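Local coordinates for protein oxidized polyvinyl alcohol hydrolase (PDB 3WLA) that hydrolyses beta-diketones such as 4,6-nonanedione and cleaves oxidized polyvinyl alcohol in the second step of polyvinyl alcohol degradation, at residues N63-V66 with N72-L75; R143-G146 with K150-R153. One frame throughout, in Å; residues are numbered along the deposited sequence.

Contact 1: N63-V66 with N72-L75; sequences NLNV and NAKL
The carbonyl oxygen Asn-63 O is gripped twice by one residue. The backbone Asn-72 N reaches it at 2.8 Å, in the carbonyl plane and nearly straight (N-H...O 172°), and the side-chain Asn-72 ND2 adds a weak bond of 3.3 Å to the same oxygen. That amide nitrogen also gives a weak, strongly bent bond to the side-chain oxygen, Asn-72 ND2 to Asn-63 OD1 being 3.0 Å. With its CG anti to the backbone N (chi1 175°), Asn-63 brings its amide round to meet that of Asn-72, the two planes lying only 10° apart. The other end of the Asn-72 amide is held by Trp-50, whose NE1 donates to OD1, which supports the placement of ND2 toward Asn-63. Shortening Asn-63 to an alanine would probably cost Asn-72 ND2 this side-chain acceptor and open a gap beside its amide, while the backbone bonds and the hold of Trp-50 remain. In the alpha/beta-hydrolase fold this is the C-terminal end of helix 60-65, where carbonyls are taken up by the returning chain; Asn-63 lies about 10 Å, side chain to side chain, from Ser-162, the probable charge-relay serine. One residue further along, Ala-73 N donates to Leu-64 O at 2.8 Å, on a lone pair. Ala-73 CB sits 4.2 Å from Leu-64 CB, while Asn-65 ND2 comes within 3.6 Å of Ala-73 CB.

Contact 2: R143-G146 with K150-R153; sequences RCVG and KLDR
Leu-151 lays one methyl against the backbone at the end of helix 133-145, its CD1 lying 3.3 Å from Gly-146 CA and 3.4 Å from Gly-146 N. Its CG is anti to the carbonyl carbon (chi1 -50°), and from there the extended second torsion carries CD1 across to the glycine. A beta carbon on Gly-146 would lie about as close to this methyl as CA does, so the fit is tight. The same methyl reaches the Val-145 side chain more loosely, CD1 to CG1 of Val-145 being 4.3 Å. Both side chains also rest on Met-81 of strand 81-85, which places this apolar patch between the end of helix 133-145 and an inner strand of the central sheet. Here the helix returns to the sheet, in the crossover that leads to strand 155-161, parallel to 47-53 and 81-85 in the alpha/beta-hydrolase fold.

No direct hydrogen bond joins the two segments; two waters do the bridging. One accepts from Leu-151 N and donates to Gly-146 O, at 2.8 Å in each case. The other lies in plane at the edge of both guanidinium groups, accepting from Arg-153 NH2 at 2.8 Å and from Arg-143 NH2 at 3.1 Å. Those groups stand almost perpendicular, 81° apart, with their NH2 atoms 4.0 Å from each other. Each arginine has stronger partners elsewhere: Arg-143 forms salt bridges with Glu-9 and Glu-139, while Arg-153 donates to the carbonyls of Phe-178 and Glu-177. The neighbouring Cys-144 is joined to Cys-12 by a disulfide, so the N-terminal chain meets the same helix end. Since Glu-9 also makes a long, weak ion pair with Arg-153, its carboxylate, together with the shared water, probably offsets the nearness of two positive charges.

From the N terminus, the chain first runs through the strands at one edge of the sheet and then strand 47-53, which leads into helix 60-65. Contact 1 closes a short loop of five intervening residues just after that helix, before the chain enters strand 81-85. Much later, helix 133-145 ends at contact 2, which closes an even tighter connection, three residues long, into strand 151-152 and on towards strand 155-161. The two loops therefore follow in series, neither nested nor crossed. The centres of contact 1 and contact 2 lie 20 Å apart. The nearest atoms of contact 1 and contact 2 are about 12 Å apart, without touching. Strand 81-85 is common ground, since side chains of both contacts pack on it.

Contact 1: N63-V66 with N72-L75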
ATOM      1  N   ASN A  63       5.017  10.431   8.693  1.00 21.59           N
ATOM      2  CA  ASN A  63       4.043   9.375   8.739  1.00 23.26           C
ATOM      3  C   ASN A  63       4.111   8.617  10.079  1.00 23.71           C
ATOM      4  O   ASN A  63       3.093   8.197  10.597  1.00 24.41           O
ATOM      5  CB  ASN A  63       4.297   8.456   7.549  1.00 24.11           C
ATOM      6  CG  ASN A  63       3.415   7.236   7.538  1.00 26.54           C
ATOM      7  OD1 ASN A  63       3.696   6.264   8.243  1.00 26.20           O
ATOM      8  ND2 ASN A  63       2.354   7.263   6.709  1.00 25.71           N
ATOM      9  N   LEU A  64       5.305   8.436  10.621  1.00 21.49           N
ATOM     10  CA  LEU A  64       5.486   7.742  11.880  1.00 23.73           C
ATOM     11  C   LEU A  64       5.197   8.580  13.105  1.00 23.86           C
ATOM     12  O   LEU A  64       4.679   8.052  14.116  1.00 25.23           O
ATOM     13  CB  LEU A  64       6.941   7.270  12.038  1.00 23.05           C
ATOM     14  CG  LEU A  64       7.355   6.124  11.138  1.00 24.55           C
ATOM     15  CD1 LEU A  64       8.852   5.796  11.338  1.00 22.81           C
ATOM     16  CD2 LEU A  64       6.511   4.922  11.527  1.00 23.45           C
ATOM     17  N   ASN A  65       5.515   9.874  13.034  1.00 25.76           N
ATOM     18  CA  ASN A  65       5.426  10.691  14.249  1.00 26.00           C
ATOM     19  C   ASN A  65       4.568  11.901  14.310  1.00 25.77           C
ATOM     20  O   ASN A  65       4.452  12.519  15.382  1.00 27.56           O
ATOM     21  CB  ASN A  65       6.841  11.168  14.625  1.00 27.33           C
ATOM     22  CG  ASN A  65       7.811  10.040  14.729  1.00 29.81           C
ATOM     23  OD1 ASN A  65       8.945  10.140  14.254  1.00 33.17           O
ATOM     24  ND2 ASN A  65       7.396   8.957  15.329  1.00 27.10           N
ATOM     25  N   VAL A  66       3.993  12.299  13.185  1.00 24.57           N
ATOM     26  CA  VAL A  66       3.210  13.490  13.149  1.00 22.37           C
ATOM     27  C   VAL A  66       1.777  13.099  12.908  1.00 24.45           C
ATOM     28  O   VAL A  66       1.479  12.439  11.912  1.00 23.03           O
ATOM     29  CB  VAL A  66       3.725  14.377  12.009  1.00 25.50           C
ATOM     30  CG1 VAL A  66       2.889  15.602  11.888  1.00 23.71           C
ATOM     31  CG2 VAL A  66       5.226  14.710  12.272  1.00 25.16           C
ATOM     32  N   ASN A  72       1.768   6.844  12.701  1.00 22.03           N
ATOM     33  CA  ASN A  72       1.809   5.385  12.633  1.00 23.60           C
ATOM     34  C   ASN A  72       2.693   4.709  13.691  1.00 25.27           C
ATOM     35  O   ASN A  72       2.463   3.554  14.013  1.00 25.81           O
ATOM     36  CB  ASN A  72       2.182   4.928  11.224  1.00 22.27           C
ATOM     37  CG  ASN A  72       0.987   4.973  10.294  1.00 25.42           C
ATOM     38  OD1 ASN A  72       0.122   4.097  10.378  1.00 25.81           O
ATOM     39  ND2 ASN A  72       0.904   5.988   9.425  1.00 22.06           N
ATOM     40  N   ALA A  73       3.656   5.426  14.274  1.00 24.71           N
ATOM     41  CA  ALA A  73       4.485   4.806  15.301  1.00 25.94           C
ATOM     42  C   ALA A  73       3.638   4.410  16.519  1.00 26.75           C
ATOM     43  O   ALA A  73       4.034   3.586  17.332  1.00 24.33           O
ATOM     44  CB  ALA A  73       5.644   5.789  15.766  1.00 25.43           C
ATOM     45  N   LYS A  74       2.482   5.036  16.658  1.00 28.34           N
ATOM     46  CA  LYS A  74       1.619   4.775  17.801  1.00 29.55           C
ATOM     47  C   LYS A  74       1.167   3.303  17.858  1.00 28.96           C
ATOM     48  O   LYS A  74       0.919   2.767  18.955  1.00 27.03           O
ATOM     49  CB  LYS A  74       0.429   5.724  17.742  1.00 31.61           C
ATOM     50  CG  LYS A  74      -0.589   5.631  18.880  1.00 38.98           C
ATOM     51  CD  LYS A  74      -0.084   6.204  20.176  1.00 42.36           C
ATOM     52  CE  LYS A  74      -1.212   6.179  21.235  1.00 45.96           C
ATOM     53  NZ  LYS A  74      -2.491   6.714  20.665  1.00 45.88           N
ATOM     54  N   LEU A  75       1.108   2.646  16.702  1.00 27.79           N
ATOM     55  CA  LEU A  75       0.687   1.263  16.682  1.00 28.56           C
ATOM     56  C   LEU A  75       1.659   0.365  17.485  1.00 28.47           C
ATOM     57  O   LEU A  75       1.273  -0.692  17.962  1.00 26.93           O
ATOM     58  CB  LEU A  75       0.547   0.758  15.259  1.00 27.89           C
ATOM     59  CG  LEU A  75      -0.710   1.092  14.445  1.00 28.60           C
ATOM     60  CD1 LEU A  75      -1.946   0.777  15.281  1.00 26.62           C
ATOM     61  CD2 LEU A  75      -0.716   2.510  13.990  1.00 27.84           C
TER

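Contact 2: R143-G146 with K150-R153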
ATOM      1  N   ARG A 143      11.727  -9.460   6.267  1.00 28.10           N
ATOM      2  CA  ARG A 143      12.450 -10.706   6.589  1.00 31.29           C
ATOM      3  C   ARG A 143      13.703 -10.441   7.440  1.00 31.83           C
ATOM      4  O   ARG A 143      14.029 -11.234   8.326  1.00 33.62           O
ATOM      5  CB  ARG A 143      12.838 -11.455   5.319  1.00 30.04           C
ATOM      6  CG  ARG A 143      11.745 -12.317   4.756  1.00 28.97           C
ATOM      7  CD  ARG A 143      12.280 -13.085   3.568  1.00 28.47           C
ATOM      8  NE  ARG A 143      11.174 -13.654   2.799  1.00 31.25           N
ATOM      9  CZ  ARG A 143      10.414 -14.670   3.197  1.00 29.20           C
ATOM     10  NH1 ARG A 143      10.632 -15.261   4.366  1.00 31.50           N
ATOM     11  NH2 ARG A 143       9.416 -15.071   2.428  1.00 32.42           N
ATOM     12  N   CYS A 144      14.387  -9.326   7.214  1.00 32.15           N
ATOM     13  CA  CYS A 144      15.586  -9.014   7.986  1.00 33.80           C
ATOM     14  C   CYS A 144      15.278  -8.561   9.414  1.00 33.33           C
ATOM     15  O   CYS A 144      15.921  -9.018  10.356  1.00 34.24           O
ATOM     16  CB  CYS A 144      16.449  -7.953   7.279  1.00 36.13           C
ATOM     17  SG  CYS A 144      17.936  -7.380   8.217  1.00 41.14           S
ATOM     18  N   VAL A 145      14.293  -7.684   9.599  1.00 31.18           N
ATOM     19  CA  VAL A 145      13.968  -7.239  10.956  1.00 29.45           C
ATOM     20  C   VAL A 145      13.618  -8.470  11.800  1.00 29.81           C
ATOM     21  O   VAL A 145      13.945  -8.545  12.998  1.00 30.08           O
ATOM     22  CB  VAL A 145      12.772  -6.245  10.936  1.00 27.41           C
ATOM     23  CG1 VAL A 145      12.321  -5.925  12.351  1.00 27.11           C
ATOM     24  CG2 VAL A 145      13.179  -4.958  10.253  1.00 28.42           C
ATOM     25  N   GLY A 146      12.957  -9.427  11.153  1.00 31.04           N
ATOM     26  CA  GLY A 146      12.549 -10.665  11.794  1.00 32.73           C
ATOM     27  C   GLY A 146      13.699 -11.507  12.381  1.00 34.99           C
ATOM     28  O   GLY A 146      13.443 -12.537  13.011  1.00 34.14           O
ATOM     29  N   LYS A 150      10.950 -11.002  17.300  1.00 36.15           N
ATOM     30  CA  LYS A 150      10.098 -12.101  16.864  1.00 37.59           C
ATOM     31  C   LYS A 150       8.841 -11.575  16.169  1.00 36.29           C
ATOM     32  O   LYS A 150       8.009 -10.920  16.796  1.00 37.80           O
ATOM     33  CB  LYS A 150       9.713 -12.990  18.051  1.00 40.21           C
ATOM     34  CG  LYS A 150      10.922 -13.790  18.597  1.00 43.71           C
ATOM     35  CD  LYS A 150      10.500 -15.013  19.425  1.00 45.56           C
ATOM     36  CE  LYS A 150      11.360 -16.236  19.058  1.00 47.26           C
ATOM     37  NZ  LYS A 150      11.112 -16.807  17.674  1.00 48.30           N
ATOM     38  N   LEU A 151       8.702 -11.877  14.883  1.00 34.71           N
ATOM     39  CA  LEU A 151       7.547 -11.398  14.101  1.00 33.28           C
ATOM     40  C   LEU A 151       6.561 -12.537  13.764  1.00 32.93           C
ATOM     41  O   LEU A 151       6.953 -13.714  13.764  1.00 33.43           O
ATOM     42  CB  LEU A 151       8.051 -10.728  12.803  1.00 32.07           C
ATOM     43  CG  LEU A 151       9.162  -9.678  12.953  1.00 30.74           C
ATOM     44  CD1 LEU A 151       9.589  -9.126  11.591  1.00 30.80           C
ATOM     45  CD2 LEU A 151       8.650  -8.565  13.840  1.00 31.94           C
ATOM     46  N   ASP A 152       5.294 -12.198  13.490  1.00 30.66           N
ATOM     47  CA  ASP A 152       4.298 -13.225  13.158  1.00 29.60           C
ATOM     48  C   ASP A 152       4.224 -13.367  11.636  1.00 29.22           C
ATOM     49  O   ASP A 152       3.637 -12.529  10.961  1.00 26.63           O
ATOM     50  CB  ASP A 152       2.944 -12.804  13.692  1.00 29.52           C
ATOM     51  CG  ASP A 152       1.864 -13.840  13.430  1.00 31.43           C
ATOM     52  OD1 ASP A 152       2.064 -14.722  12.538  1.00 30.40           O
ATOM     53  OD2 ASP A 152       0.801 -13.745  14.109  1.00 32.40           O
ATOM     54  N   ARG A 153       4.803 -14.436  11.106  1.00 29.05           N
ATOM     55  CA  ARG A 153       4.818 -14.690   9.656  1.00 28.64           C
ATOM     56  C   ARG A 153       3.444 -14.643   8.983  1.00 28.13           C
ATOM     57  O   ARG A 153       3.345 -14.364   7.791  1.00 28.82           O
ATOM     58  CB  ARG A 153       5.481 -16.049   9.379  1.00 30.09           C
ATOM     59  CG  ARG A 153       5.492 -16.477   7.909  1.00 30.93           C
ATOM     60  CD  ARG A 153       6.502 -15.664   7.079  1.00 32.47           C
ATOM     61  NE  ARG A 153       6.504 -15.977   5.645  1.00 30.64           N
ATOM     62  CZ  ARG A 153       5.570 -15.581   4.768  1.00 32.58           C
ATOM     63  NH1 ARG A 153       4.530 -14.847   5.169  1.00 29.22           N
ATOM     64  NH2 ARG A 153       5.697 -15.896   3.478  1.00 30.85           N
TER
HETATM   65  O   HOH W   1       7.811 -17.710   2.961  1.00 39.70           O
HETATM   66  O   HOH W   2      10.783 -13.285  13.704  1.00 29.15           O